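Side-chain contacts in bromo domain-containing protein (Trypanosoma brucei brucei, PDB 5KO4), which is of unknown function but carries the bromodomain described here, a module that in its relatives recognises acetylated lysine and probably does so in this protein: residues A[13-18]-A[48-53]; A[24-29]-A[87-92]; A[52-57]-A[63-68]; A[67-72]-A[99-104]. All coordinates share one frame; numbering follows the deposited sequence.

Interaction 1: A[13-18]-A[48-53]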
loop_
_atom_site.group_PDB
_atom_site.type_symbol
_atom_site.label_atom_id
_atom_site.label_comp_id
_atom_site.label_asym_id
_atom_site.label_seq_id
_atom_site.Cartn_x
_atom_site.Cartn_y
_atom_site.Cartn_z
ATOM N N SER A 13 -18.996 13.058 -11.630
ATOM C CA SER A 13 -19.660 11.772 -11.436
ATOM C C SER A 13 -18.684 10.597 -11.665
ATOM O O SER A 13 -18.717 9.635 -10.897
ATOM C CB SER A 13 -20.886 11.646 -12.340
ATOM O OG SER A 13 -20.570 11.511 -13.713
ATOM N N ILE A 14 -17.775 10.699 -12.640
ATOM C CA ILE A 14 -16.813 9.627 -12.890
ATOM C C ILE A 14 -15.851 9.512 -11.716
ATOM O O ILE A 14 -15.559 8.408 -11.261
ATOM C CB ILE A 14 -16.063 9.834 -14.219
ATOM C CG1 ILE A 14 -17.052 9.725 -15.407
ATOM C CG2 ILE A 14 -14.933 8.809 -14.361
ATOM C CD1 ILE A 14 -16.531 10.245 -16.703
ATOM N N LEU A 15 -15.397 10.638 -11.179
ATOM C CA LEU A 15 -14.536 10.597 -10.013
ATOM C C LEU A 15 -15.268 9.957 -8.818
ATOM O O LEU A 15 -14.665 9.183 -8.071
ATOM C CB LEU A 15 -14.050 12.000 -9.661
ATOM C CG LEU A 15 -13.113 12.096 -8.444
ATOM C CD1 LEU A 15 -11.829 11.253 -8.638
ATOM C CD2 LEU A 15 -12.748 13.543 -8.164
ATOM N N HIS A 16 -16.560 10.265 -8.633
ATOM C CA HIS A 16 -17.333 9.665 -7.550
ATOM C C HIS A 16 -17.411 8.144 -7.712
ATOM O O HIS A 16 -17.252 7.417 -6.729
ATOM C CB HIS A 16 -18.732 10.264 -7.501
ATOM C CG HIS A 16 -19.564 9.759 -6.370
ATOM N ND1 HIS A 16 -19.509 10.350 -5.119
ATOM C CD2 HIS A 16 -20.476 8.760 -6.345
ATOM C CE1 HIS A 16 -20.376 9.684 -4.369
ATOM N NE2 HIS A 16 -20.979 8.716 -5.066
ATOM N N VAL A 17 -17.623 7.661 -8.938
ATOM C CA VAL A 17 -17.693 6.220 -9.186
ATOM C C VAL A 17 -16.364 5.572 -8.811
ATOM O O VAL A 17 -16.338 4.577 -8.088
ATOM C CB VAL A 17 -18.066 5.934 -10.670
ATOM C CG1 VAL A 17 -17.860 4.459 -11.025
ATOM C CG2 VAL A 17 -19.502 6.350 -10.957
ATOM N N VAL A 18 -15.265 6.149 -9.278
ATOM C CA VAL A 18 -13.944 5.597 -9.016
ATOM C C VAL A 18 -13.628 5.596 -7.516
ATOM O O VAL A 18 -13.110 4.600 -7.002
ATOM C CB VAL A 18 -12.908 6.407 -9.826
ATOM C CG1 VAL A 18 -11.505 6.229 -9.297
ATOM C CG2 VAL A 18 -12.998 6.056 -11.317
ATOM N N ASP A 48 -7.966 12.493 -4.020
ATOM C CA ASP A 48 -8.311 13.734 -3.308
ATOM C C ASP A 48 -7.699 14.957 -3.998
ATOM O O ASP A 48 -8.277 16.050 -3.926
ATOM C CB ASP A 48 -7.876 13.686 -1.838
ATOM C CG ASP A 48 -8.650 12.701 -0.987
ATOM O OD1 ASP A 48 -9.697 12.196 -1.459
ATOM O OD2 ASP A 48 -8.211 12.432 0.162
ATOM N N LEU A 49 -6.548 14.796 -4.649
ATOM C CA LEU A 49 -5.939 15.903 -5.394
ATOM C C LEU A 49 -6.779 16.225 -6.635
ATOM O O LEU A 49 -7.034 17.393 -6.927
ATOM C CB LEU A 49 -4.501 15.568 -5.785
ATOM C CG LEU A 49 -3.730 16.667 -6.526
ATOM C CD1 LEU A 49 -3.793 18.012 -5.774
ATOM C CD2 LEU A 49 -2.286 16.264 -6.730
ATOM N N ILE A 50 -7.262 15.193 -7.336
ATOM C CA ILE A 50 -8.119 15.415 -8.495
ATOM C C ILE A 50 -9.426 16.097 -8.053
ATOM O O ILE A 50 -9.910 16.983 -8.750
ATOM C CB ILE A 50 -8.375 14.085 -9.238
ATOM C CG1 ILE A 50 -7.031 13.529 -9.777
ATOM C CG2 ILE A 50 -9.397 14.265 -10.375
ATOM C CD1 ILE A 50 -7.118 12.183 -10.418
ATOM N N LYS A 51 -9.991 15.684 -6.917
ATOM C CA LYS A 51 -11.202 16.318 -6.403
ATOM C C LYS A 51 -10.941 17.803 -6.145
ATOM O O LYS A 51 -11.744 18.651 -6.528
ATOM C CB LYS A 51 -11.651 15.616 -5.109
ATOM C CG LYS A 51 -12.896 16.205 -4.460
ATOM C CD LYS A 51 -14.156 15.925 -5.266
ATOM C CE LYS A 51 -15.280 16.853 -4.892
ATOM N NZ LYS A 51 -15.590 16.808 -3.442
ATOM N N ALA A 52 -9.804 18.122 -5.522
ATOM C CA ALA A 52 -9.457 19.521 -5.230
ATOM C C ALA A 52 -9.289 20.328 -6.528
ATOM O O ALA A 52 -9.695 21.484 -6.607
ATOM C CB ALA A 52 -8.183 19.583 -4.406
ATOM N N ARG A 53 -8.730 19.703 -7.568
ATOM C CA ARG A 53 -8.558 20.363 -8.845
ATOM C C ARG A 53 -9.902 20.635 -9.507
ATOM O O ARG A 53 -10.055 21.676 -10.140
ATOM C CB ARG A 53 -7.650 19.524 -9.755
ATOM C CG ARG A 53 -6.232 19.578 -9.243
ATOM C CD ARG A 53 -5.255 18.767 -10.029
ATOM N NE ARG A 53 -3.901 19.075 -9.562
ATOM C CZ ARG A 53 -2.785 18.608 -10.105
ATOM N NH1 ARG A 53 -2.838 17.808 -11.160
ATOM N NH2 ARG A 53 -1.602 18.985 -9.633
#
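Leu15 reaches from helix 8-21 to helix 47-55 with one methyl group, CD2, which rests against the backbone of Lys51. The methyl lies 3.6 Å from Lys51 CA and 3.7 Å from Lys51 N, so it meets the main chain as much as any side chain. Lys51 CB stands 3.9 Å from the same Leu15 CD2. From the neighbouring position, Ile50 contributes its short branch, with CG2 4.1 Å from Leu15 CD2. A single methyl is thus seated between Ile50 and Lys51, and no hydrogen bond joins the two segments. The reach of the leucine comes from its first torsion: CG is anti to the backbone N (chi1 -179°), which sends the branched end out toward the other helix. Lys51 lends CB and CD, and in the conformer given its bent chain leads the ammonium away. Further out, Met69 and Phe65 of helix 62-80 pack against Ile50, and Met69 also touches Leu15; Leu54 adds another contact to Leu15 from helix 47-55. Buried aliphatic packing of this sort joins the first long helix to helix 47-55 inside the left-handed four-helix bundle of the bromodomain fold.

Interaction 2: A[24-29]-A[87-92]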
loop_
_atom_site.group_PDB
_atom_site.type_symbol
_atom_site.label_atom_id
_atom_site.label_comp_id
_atom_site.label_asym_id
_atom_site.label_seq_id
_atom_site.Cartn_x
_atom_site.Cartn_y
_atom_site.Cartn_z
ATOM N N ASP A 24 -11.397 1.237 0.195
ATOM C CA ASP A 24 -10.529 1.576 1.326
ATOM C C ASP A 24 -9.597 2.777 1.020
ATOM O O ASP A 24 -8.694 3.060 1.810
ATOM C CB ASP A 24 -9.711 0.350 1.706
ATOM C CG ASP A 24 -10.607 -0.844 1.979
ATOM O OD1 ASP A 24 -11.446 -0.755 2.900
ATOM O OD2 ASP A 24 -10.564 -1.810 1.185
ATOM N N GLY A 25 -9.844 3.487 -0.080
ATOM C CA GLY A 25 -9.078 4.678 -0.419
ATOM C C GLY A 25 -7.594 4.448 -0.629
ATOM O O GLY A 25 -6.777 5.300 -0.268
ATOM N N ILE A 26 -7.244 3.324 -1.266
ATOM C CA ILE A 26 -5.854 2.933 -1.544
ATOM C C ILE A 26 -5.149 4.011 -2.378
ATOM O O ILE A 26 -3.967 4.300 -2.158
ATOM C CB ILE A 26 -5.838 1.558 -2.315
ATOM C CG1 ILE A 26 -6.526 0.417 -1.485
ATOM C CG2 ILE A 26 -4.424 1.158 -2.666
ATOM C CD1 ILE A 26 -6.006 0.245 -0.085
ATOM N N PHE A 27 -5.866 4.611 -3.335
ATOM C CA PHE A 27 -5.282 5.617 -4.211
ATOM C C PHE A 27 -5.872 7.015 -3.964
ATOM O O PHE A 27 -5.716 7.901 -4.809
ATOM C CB PHE A 27 -5.521 5.213 -5.672
ATOM C CG PHE A 27 -5.071 3.809 -5.982
ATOM C CD1 PHE A 27 -3.734 3.465 -5.914
ATOM C CD2 PHE A 27 -5.994 2.812 -6.263
ATOM C CE1 PHE A 27 -3.320 2.173 -6.172
ATOM C CE2 PHE A 27 -5.574 1.508 -6.518
ATOM C CZ PHE A 27 -4.241 1.198 -6.478
ATOM N N ALA A 28 -6.498 7.233 -2.788
ATOM C CA ALA A 28 -7.193 8.480 -2.498
ATOM C C ALA A 28 -6.312 9.545 -1.929
ATOM O O ALA A 28 -6.626 10.720 -2.113
ATOM C CB ALA A 28 -8.317 8.219 -1.526
ATOM N N ARG A 29 -5.277 9.172 -1.164
ATOM C CA ARG A 29 -4.447 10.125 -0.452
ATOM C C ARG A 29 -3.021 10.140 -0.977
ATOM O O ARG A 29 -2.619 9.282 -1.770
ATOM C CB ARG A 29 -4.457 9.787 1.037
ATOM C CG ARG A 29 -5.854 9.908 1.662
ATOM C CD ARG A 29 -5.875 9.478 3.122
ATOM N N SER A 87 -2.236 -3.548 -8.446
ATOM C CA SER A 87 -2.572 -3.207 -9.810
ATOM C C SER A 87 -3.890 -3.860 -10.264
ATOM O O SER A 87 -4.533 -3.320 -11.138
ATOM C CB SER A 87 -1.442 -3.577 -10.737
ATOM O OG SER A 87 -0.358 -2.711 -10.435
ATOM N N THR A 88 -4.308 -5.004 -9.663
ATOM C CA THR A 88 -5.610 -5.581 -10.047
ATOM C C THR A 88 -6.727 -4.606 -9.725
ATOM O O THR A 88 -7.626 -4.442 -10.542
ATOM C CB THR A 88 -5.901 -6.961 -9.411
ATOM O OG1 THR A 88 -6.023 -6.851 -7.982
ATOM C CG2 THR A 88 -4.866 -7.984 -9.753
ATOM N N LEU A 89 -6.678 -3.946 -8.562
ATOM C CA LEU A 89 -7.722 -2.964 -8.210
ATOM C C LEU A 89 -7.617 -1.740 -9.145
ATOM O O LEU A 89 -8.624 -1.288 -9.699
ATOM C CB LEU A 89 -7.592 -2.507 -6.759
ATOM C CG LEU A 89 -8.547 -1.369 -6.358
ATOM C CD1 LEU A 89 -10.028 -1.767 -6.586
ATOM C CD2 LEU A 89 -8.296 -0.930 -4.925
ATOM N N ALA A 90 -6.408 -1.226 -9.358
ATOM C CA ALA A 90 -6.246 -0.080 -10.254
ATOM C C ALA A 90 -6.747 -0.410 -11.662
ATOM O O ALA A 90 -7.355 0.443 -12.297
ATOM C CB ALA A 90 -4.788 0.349 -10.314
ATOM N N ARG A 91 -6.546 -1.657 -12.132
ATOM C CA ARG A 91 -7.022 -2.049 -13.465
ATOM C C ARG A 91 -8.542 -2.043 -13.518
ATOM O O ARG A 91 -9.104 -1.590 -14.516
ATOM C CB ARG A 91 -6.503 -3.441 -13.855
ATOM C CG ARG A 91 -5.034 -3.455 -14.300
ATOM C CD ARG A 91 -4.824 -2.824 -15.624
ATOM N NE ARG A 91 -3.974 -3.617 -16.514
ATOM C CZ ARG A 91 -2.644 -3.575 -16.548
ATOM N NH1 ARG A 91 -1.968 -2.892 -15.633
ATOM N NH2 ARG A 91 -1.979 -4.263 -17.458
ATOM N N ARG A 92 -9.222 -2.545 -12.465
ATOM C CA ARG A 92 -10.691 -2.513 -12.476
ATOM C C ARG A 92 -11.178 -1.063 -12.517
ATOM O O ARG A 92 -12.161 -0.760 -13.188
ATOM C CB ARG A 92 -11.280 -3.218 -11.250
ATOM C CG ARG A 92 -10.998 -4.712 -11.156
ATOM C CD ARG A 92 -11.144 -5.486 -12.457
ATOM N NE ARG A 92 -12.487 -5.351 -13.044
ATOM C CZ ARG A 92 -12.857 -5.902 -14.192
ATOM N NH1 ARG A 92 -12.003 -6.649 -14.886
ATOM N NH2 ARG A 92 -14.092 -5.722 -14.654
#
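This is an apolar, partly buried contact between the long loop after helix 8-21 and the early turns of helix 85-104, carried by Ile26 and Phe27 on one side and by Leu89 and Ala90 on the other. Phe27 sends the far end of its ring to the helix: CE2 lies 4.0 Å from Leu89 CD2, and CZ lies 4.0 Å from Ala90 CB. Both aliphatic groups come to the ring obliquely, and the Phe27 and Leu89 side chains run past one another, pointing opposite ways. Leu89 CD2 also meets Ile26 CG1 at 4.1 Å, so this one methyl touches both loop residues. With chi1 at 174°, Leu89 turns its branched end toward the loop. Within the loop, Ile26 CG2 sits 3.7 Å above the plane of the Phe27 ring, over its centre, and probably restricts its rotation.

The loop is shaped by polar bonds at its backbone. Asp22 accepts from the amides of Ile26 and Phe27, and Ala28 N bonds to Gly25 O, with Gly25 making the bend at positive phi (61°). Trp47 and Cys76 pack against Phe27 from the bundle. On the outer side, Leu34 and Pro35 of the second subunit lie against Ile26 and Leu89, respectively. Gly25, Ile26 and Phe27 occupy what appears to be the place of the Trp-Pro-Phe shelf of many bromodomains, in the ZA loop that borders the acetyl-lysine pocket in that fold.

Interaction 3: A[52-57]-A[63-68]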
loop_
_atom_site.group_PDB
_atom_site.type_symbol
_atom_site.label_atom_id
_atom_site.label_comp_id
_atom_site.label_asym_id
_atom_site.label_seq_id
_atom_site.Cartn_x
_atom_site.Cartn_y
_atom_site.Cartn_z
ATOM N N ALA A 52 -9.804 18.122 -5.522
ATOM C CA ALA A 52 -9.457 19.521 -5.230
ATOM C C ALA A 52 -9.289 20.328 -6.528
ATOM O O ALA A 52 -9.695 21.484 -6.607
ATOM C CB ALA A 52 -8.183 19.583 -4.406
ATOM N N ARG A 53 -8.730 19.703 -7.568
ATOM C CA ARG A 53 -8.558 20.363 -8.845
ATOM C C ARG A 53 -9.902 20.635 -9.507
ATOM O O ARG A 53 -10.055 21.676 -10.140
ATOM C CB ARG A 53 -7.650 19.524 -9.755
ATOM C CG ARG A 53 -6.232 19.578 -9.243
ATOM C CD ARG A 53 -5.255 18.767 -10.029
ATOM N NE ARG A 53 -3.901 19.075 -9.562
ATOM C CZ ARG A 53 -2.785 18.608 -10.105
ATOM N NH1 ARG A 53 -2.838 17.808 -11.160
ATOM N NH2 ARG A 53 -1.602 18.985 -9.633
ATOM N N LEU A 54 -10.893 19.718 -9.363
ATOM C CA LEU A 54 -12.235 19.977 -9.889
ATOM C C LEU A 54 -12.845 21.170 -9.165
ATOM O O LEU A 54 -13.387 22.073 -9.801
ATOM C CB LEU A 54 -13.163 18.764 -9.722
ATOM C CG LEU A 54 -13.003 17.647 -10.717
ATOM C CD1 LEU A 54 -13.796 16.435 -10.274
ATOM C CD2 LEU A 54 -13.489 18.056 -12.093
ATOM N N THR A 55 -12.736 21.188 -7.830
ATOM C CA THR A 55 -13.254 22.280 -7.019
ATOM C C THR A 55 -12.603 23.610 -7.402
ATOM O O THR A 55 -13.277 24.627 -7.476
ATOM C CB THR A 55 -13.036 21.973 -5.536
ATOM O OG1 THR A 55 -13.705 20.754 -5.227
ATOM C CG2 THR A 55 -13.553 23.094 -4.612
ATOM N N ARG A 56 -11.303 23.602 -7.692
ATOM C CA ARG A 56 -10.579 24.827 -7.988
ATOM C C ARG A 56 -10.591 25.202 -9.488
ATOM O O ARG A 56 -9.872 26.129 -9.893
ATOM C CB ARG A 56 -9.146 24.681 -7.506
ATOM C CG ARG A 56 -9.055 24.568 -6.002
ATOM C CD ARG A 56 -7.651 24.217 -5.605
ATOM N NE ARG A 56 -7.468 24.166 -4.158
ATOM C CZ ARG A 56 -7.315 25.235 -3.380
ATOM N NH1 ARG A 56 -7.390 26.457 -3.894
ATOM N NH2 ARG A 56 -7.112 25.090 -2.077
ATOM N N TYR A 57 -11.443 24.528 -10.295
ATOM C CA TYR A 57 -11.568 24.749 -11.738
ATOM C C TYR A 57 -10.224 24.659 -12.470
ATOM O O TYR A 57 -10.013 25.390 -13.442
ATOM C CB TYR A 57 -12.181 26.130 -12.048
ATOM C CG TYR A 57 -13.623 26.315 -11.671
ATOM C CD1 TYR A 57 -14.603 25.446 -12.142
ATOM C CD2 TYR A 57 -14.047 27.482 -11.050
ATOM C CE1 TYR A 57 -15.952 25.670 -11.887
ATOM C CE2 TYR A 57 -15.392 27.736 -10.827
ATOM C CZ TYR A 57 -16.343 26.829 -11.244
ATOM O OH TYR A 57 -17.665 27.081 -11.017
ATOM N N SER A 63 -9.871 16.399 -21.400
ATOM C CA SER A 63 -8.602 15.705 -21.605
ATOM C C SER A 63 -7.659 15.869 -20.413
ATOM O O SER A 63 -6.952 14.930 -20.081
ATOM C CB SER A 63 -7.915 16.199 -22.874
ATOM O OG SER A 63 -6.725 15.467 -23.120
ATOM N N ALA A 64 -7.643 17.050 -19.769
ATOM C CA ALA A 64 -6.757 17.287 -18.634
ATOM C C ALA A 64 -7.194 16.477 -17.410
ATOM O O ALA A 64 -6.352 15.939 -16.690
ATOM C CB ALA A 64 -6.722 18.763 -18.300
ATOM N N PHE A 65 -8.509 16.346 -17.203
ATOM C CA PHE A 65 -9.037 15.510 -16.123
ATOM C C PHE A 65 -8.704 14.032 -16.398
ATOM O O PHE A 65 -8.199 13.334 -15.515
ATOM C CB PHE A 65 -10.547 15.722 -16.009
ATOM C CG PHE A 65 -11.252 14.719 -15.138
ATOM C CD1 PHE A 65 -11.234 14.841 -13.760
ATOM C CD2 PHE A 65 -11.927 13.651 -15.694
ATOM C CE1 PHE A 65 -11.881 13.903 -12.952
ATOM C CE2 PHE A 65 -12.619 12.750 -14.890
ATOM C CZ PHE A 65 -12.592 12.882 -13.524
ATOM N N ILE A 66 -8.926 13.581 -17.643
ATOM C CA ILE A 66 -8.623 12.208 -18.050
ATOM C C ILE A 66 -7.144 11.914 -17.813
ATOM O O ILE A 66 -6.807 10.850 -17.296
ATOM C CB ILE A 66 -9.026 11.974 -19.533
ATOM C CG1 ILE A 66 -10.575 11.907 -19.655
ATOM C CG2 ILE A 66 -8.370 10.705 -20.091
ATOM C CD1 ILE A 66 -11.080 12.093 -21.057
ATOM N N ASN A 67 -6.263 12.846 -18.167
ATOM C CA ASN A 67 -4.840 12.648 -17.954
ATOM C C ASN A 67 -4.519 12.365 -16.497
ATOM O O ASN A 67 -3.749 11.459 -16.206
ATOM C CB ASN A 67 -4.068 13.860 -18.399
ATOM C CG ASN A 67 -3.990 14.001 -19.887
ATOM O OD1 ASN A 67 -4.331 13.097 -20.645
ATOM N ND2 ASN A 67 -3.745 15.192 -20.327
ATOM N N ASP A 68 -5.083 13.156 -15.569
ATOM C CA ASP A 68 -4.774 12.945 -14.148
ATOM C C ASP A 68 -5.363 11.628 -13.629
ATOM O O ASP A 68 -4.710 10.932 -12.837
ATOM C CB ASP A 68 -5.280 14.100 -13.297
ATOM C CG ASP A 68 -4.440 15.348 -13.391
ATOM O OD1 ASP A 68 -3.362 15.300 -14.042
ATOM O OD2 ASP A 68 -4.865 16.385 -12.844
HETATM O O HOH W 1 -1.176 16.780 -13.043
#
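The guanidinium of Arg53 meets Asp68 at its edge: the carboxylate oxygen OD2 and a water both lie there, close to the guanidinium plane, while Leu49 CD2 lies over one face, offset toward its rim. The other flat group, the Phe65 ring, meets Leu54 obliquely, with Leu54 CD1 4.2 Å from Phe65 CE1. These pairs join consecutive helices, 47-55 and 62-80, of the bromodomain four-helix bundle. A Schellman motif with Tyr57 as its C-prime residue ends the first of them.

The salt bridge runs from Arg53 NH1 to Asp68 OD2 at 3.0 Å, with an angle of 150° at the hydrogen. Arg53 NH1 reaches OD2 from above the carboxylate plane, 44° out of it; the two flat groups are turned 45° against each other. The arginine chain is extended from CG to NE and crosses the aspartate at about a right angle. Asp68 OD2 also bonds to Tyr59 OH, so two partners hold this one oxygen and should help keep the buried carboxylate ionised. Tyr8 and Cys11 of helix 8-21 pack on Leu54. A water links the two charged groups a second time, accepting from Arg53 NH1 at 2.7 Å and donating to Asp68 OD1 at 2.8 Å.

Interaction 4: A[67-72]-A[99-104]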
loop_
_atom_site.group_PDB
_atom_site.type_symbol
_atom_site.label_atom_id
_atom_site.label_comp_id
_atom_site.label_asym_id
_atom_site.label_seq_id
_atom_site.Cartn_x
_atom_site.Cartn_y
_atom_site.Cartn_z
ATOM N N ASN A 67 -6.263 12.846 -18.167
ATOM C CA ASN A 67 -4.840 12.648 -17.954
ATOM C C ASN A 67 -4.519 12.365 -16.497
ATOM O O ASN A 67 -3.749 11.459 -16.206
ATOM C CB ASN A 67 -4.068 13.860 -18.399
ATOM C CG ASN A 67 -3.990 14.001 -19.887
ATOM O OD1 ASN A 67 -4.331 13.097 -20.645
ATOM N ND2 ASN A 67 -3.745 15.192 -20.327
ATOM N N ASP A 68 -5.083 13.156 -15.569
ATOM C CA ASP A 68 -4.774 12.945 -14.148
ATOM C C ASP A 68 -5.363 11.628 -13.629
ATOM O O ASP A 68 -4.710 10.932 -12.837
ATOM C CB ASP A 68 -5.280 14.100 -13.297
ATOM C CG ASP A 68 -4.440 15.348 -13.391
ATOM O OD1 ASP A 68 -3.362 15.300 -14.042
ATOM O OD2 ASP A 68 -4.865 16.385 -12.844
ATOM N N MET A 69 -6.569 11.252 -14.090
ATOM C CA MET A 69 -7.162 9.990 -13.691
ATOM C C MET A 69 -6.326 8.817 -14.166
ATOM O O MET A 69 -6.061 7.889 -13.390
ATOM C CB MET A 69 -8.569 9.885 -14.266
ATOM C CG MET A 69 -9.552 10.917 -13.690
ATOM S SD MET A 69 -10.050 10.540 -11.993
ATOM C CE MET A 69 -11.171 9.197 -12.281
ATOM N N ARG A 70 -5.867 8.866 -15.417
ATOM C CA ARG A 70 -5.034 7.805 -15.982
ATOM C C ARG A 70 -3.695 7.738 -15.254
ATOM O O ARG A 70 -3.117 6.666 -15.100
ATOM C CB ARG A 70 -4.819 8.040 -17.487
ATOM C CG ARG A 70 -6.047 7.737 -18.318
ATOM C CD ARG A 70 -5.876 8.124 -19.766
ATOM N NE ARG A 70 -7.046 7.736 -20.553
ATOM C CZ ARG A 70 -7.278 8.117 -21.805
ATOM N NH1 ARG A 70 -6.418 8.911 -22.439
ATOM N NH2 ARG A 70 -8.375 7.718 -22.432
ATOM N N LEU A 71 -3.190 8.879 -14.806
ATOM C CA LEU A 71 -1.907 8.928 -14.104
ATOM C C LEU A 71 -1.950 8.163 -12.759
ATOM O O LEU A 71 -0.975 7.500 -12.383
ATOM C CB LEU A 71 -1.551 10.391 -13.867
ATOM C CG LEU A 71 -0.275 10.697 -13.132
ATOM C CD1 LEU A 71 0.939 10.073 -13.838
ATOM C CD2 LEU A 71 -0.118 12.192 -12.982
ATOM N N VAL A 72 -3.081 8.211 -12.050
ATOM C CA VAL A 72 -3.174 7.496 -10.774
ATOM C C VAL A 72 -2.944 6.010 -11.004
ATOM O O VAL A 72 -2.171 5.360 -10.285
ATOM C CB VAL A 72 -4.545 7.714 -10.104
ATOM C CG1 VAL A 72 -4.675 6.877 -8.836
ATOM C CG2 VAL A 72 -4.777 9.181 -9.790
ATOM N N ASP A 99 -14.588 3.045 -19.601
ATOM C CA ASP A 99 -15.946 2.753 -20.072
ATOM C C ASP A 99 -16.840 3.976 -19.979
ATOM O O ASP A 99 -17.795 4.096 -20.752
ATOM C CB ASP A 99 -16.589 1.646 -19.224
ATOM C CG ASP A 99 -16.031 0.250 -19.401
ATOM O OD1 ASP A 99 -15.273 0.022 -20.384
ATOM O OD2 ASP A 99 -16.322 -0.611 -18.547
ATOM N N LEU A 100 -16.612 4.828 -18.974
ATOM C CA LEU A 100 -17.417 6.027 -18.767
ATOM C C LEU A 100 -16.916 7.209 -19.606
ATOM O O LEU A 100 -17.753 7.942 -20.112
ATOM C CB LEU A 100 -17.422 6.402 -17.292
ATOM C CG LEU A 100 -18.014 5.346 -16.364
ATOM C CD1 LEU A 100 -17.877 5.755 -14.905
ATOM C CD2 LEU A 100 -19.463 5.062 -16.698
ATOM N N PHE A 101 -15.592 7.352 -19.832
ATOM C CA PHE A 101 -15.107 8.475 -20.656
ATOM C C PHE A 101 -15.691 8.414 -22.055
ATOM O O PHE A 101 -16.020 9.455 -22.613
ATOM C CB PHE A 101 -13.588 8.481 -20.800
ATOM C CG PHE A 101 -12.742 8.556 -19.561
ATOM C CD1 PHE A 101 -13.169 9.262 -18.442
ATOM C CD2 PHE A 101 -11.468 8.029 -19.549
ATOM C CE1 PHE A 101 -12.368 9.346 -17.306
ATOM C CE2 PHE A 101 -10.650 8.162 -18.436
ATOM C CZ PHE A 101 -11.105 8.814 -17.317
ATOM N N VAL A 102 -15.697 7.221 -22.669
ATOM C CA VAL A 102 -16.209 7.051 -24.048
ATOM C C VAL A 102 -17.658 7.467 -24.129
ATOM O O VAL A 102 -18.055 8.125 -25.085
ATOM C CB VAL A 102 -16.054 5.594 -24.584
ATOM C CG1 VAL A 102 -14.608 5.255 -24.855
ATOM C CG2 VAL A 102 -16.695 4.573 -23.650
ATOM N N THR A 103 -18.448 7.054 -23.137
ATOM C CA THR A 103 -19.885 7.259 -23.076
ATOM C C THR A 103 -20.270 8.698 -22.676
ATOM O O THR A 103 -21.237 9.227 -23.216
ATOM C CB THR A 103 -20.468 6.267 -22.065
ATOM O OG1 THR A 103 -19.827 4.998 -22.247
ATOM C CG2 THR A 103 -21.964 6.104 -22.209
ATOM N N GLU A 104 -19.567 9.292 -21.685
ATOM C CA GLU A 104 -19.927 10.599 -21.102
ATOM C C GLU A 104 -19.119 11.777 -21.623
ATOM O O GLU A 104 -19.628 12.893 -21.592
ATOM C CB GLU A 104 -19.727 10.556 -19.591
ATOM C CG GLU A 104 -20.614 9.569 -18.892
ATOM C CD GLU A 104 -20.518 9.711 -17.394
ATOM O OE1 GLU A 104 -20.895 10.782 -16.867
ATOM O OE2 GLU A 104 -19.938 8.806 -16.765
#
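Met69 is the first residue of 67-72 to meet 99-104, and it does so with its CB, which lies 4.1 Å from Phe101 CZ. The methylene approaches the edge of the phenyl ring, near its plane. Beyond CB the methionine chain folds at chi2 and chi3, and its side chain also packs on Met97, Val18, Trp47 and Ile50, so this one residue touches all three other long helices.

Arg70 follows and approaches the same ring obliquely, its NE 4.2 Å from Phe101 CE2. The chain is extended along chi2 and chi3, and its charge is answered nearby: NE forms a salt bridge with Glu98, about one turn before Phe101. Phe101 reaches across with CG beside its own backbone N (chi1 -58°), which brings the ring up to both residues. Within the same helix, near its end, Thr103 OG1 donates to Asp99 O at 2.7 Å.

No hydrogen bond joins the two segments. The ring offers an apolar neighbour to the arginine's NE, while Glu98, outside both segments, pairs with the charge; the contact itself therefore rests on van der Waals packing, buried at Met69 and reaching the surface at the exposed Arg70.

Overall arrangement
Interactions 1, 3 and 4 knit the helix bundle, and interaction 2 lies on the other side of the chain's centre from interaction 3, with centres about 18 Å apart. Interactions 1 and 3 share helix 47-55 and touch directly, Ile50 CG2 lying 3.6 Å from Phe65 CE1. Interactions 3 and 4 share helix 62-80, and there Ile66 CG2 packs 3.8 Å from Phe101 CE2. Interaction 2 shares helix 85-104 with interaction 4 and joins the bundle through Phe27 against Val72. The chemistry follows place: interaction 1 is largely buried aliphatic contact with Lys51 at its rim, interaction 3 adds a buried salt bridge, interaction 4 runs out to an exposed arginine, and interaction 2, partly buried, borders the second subunit.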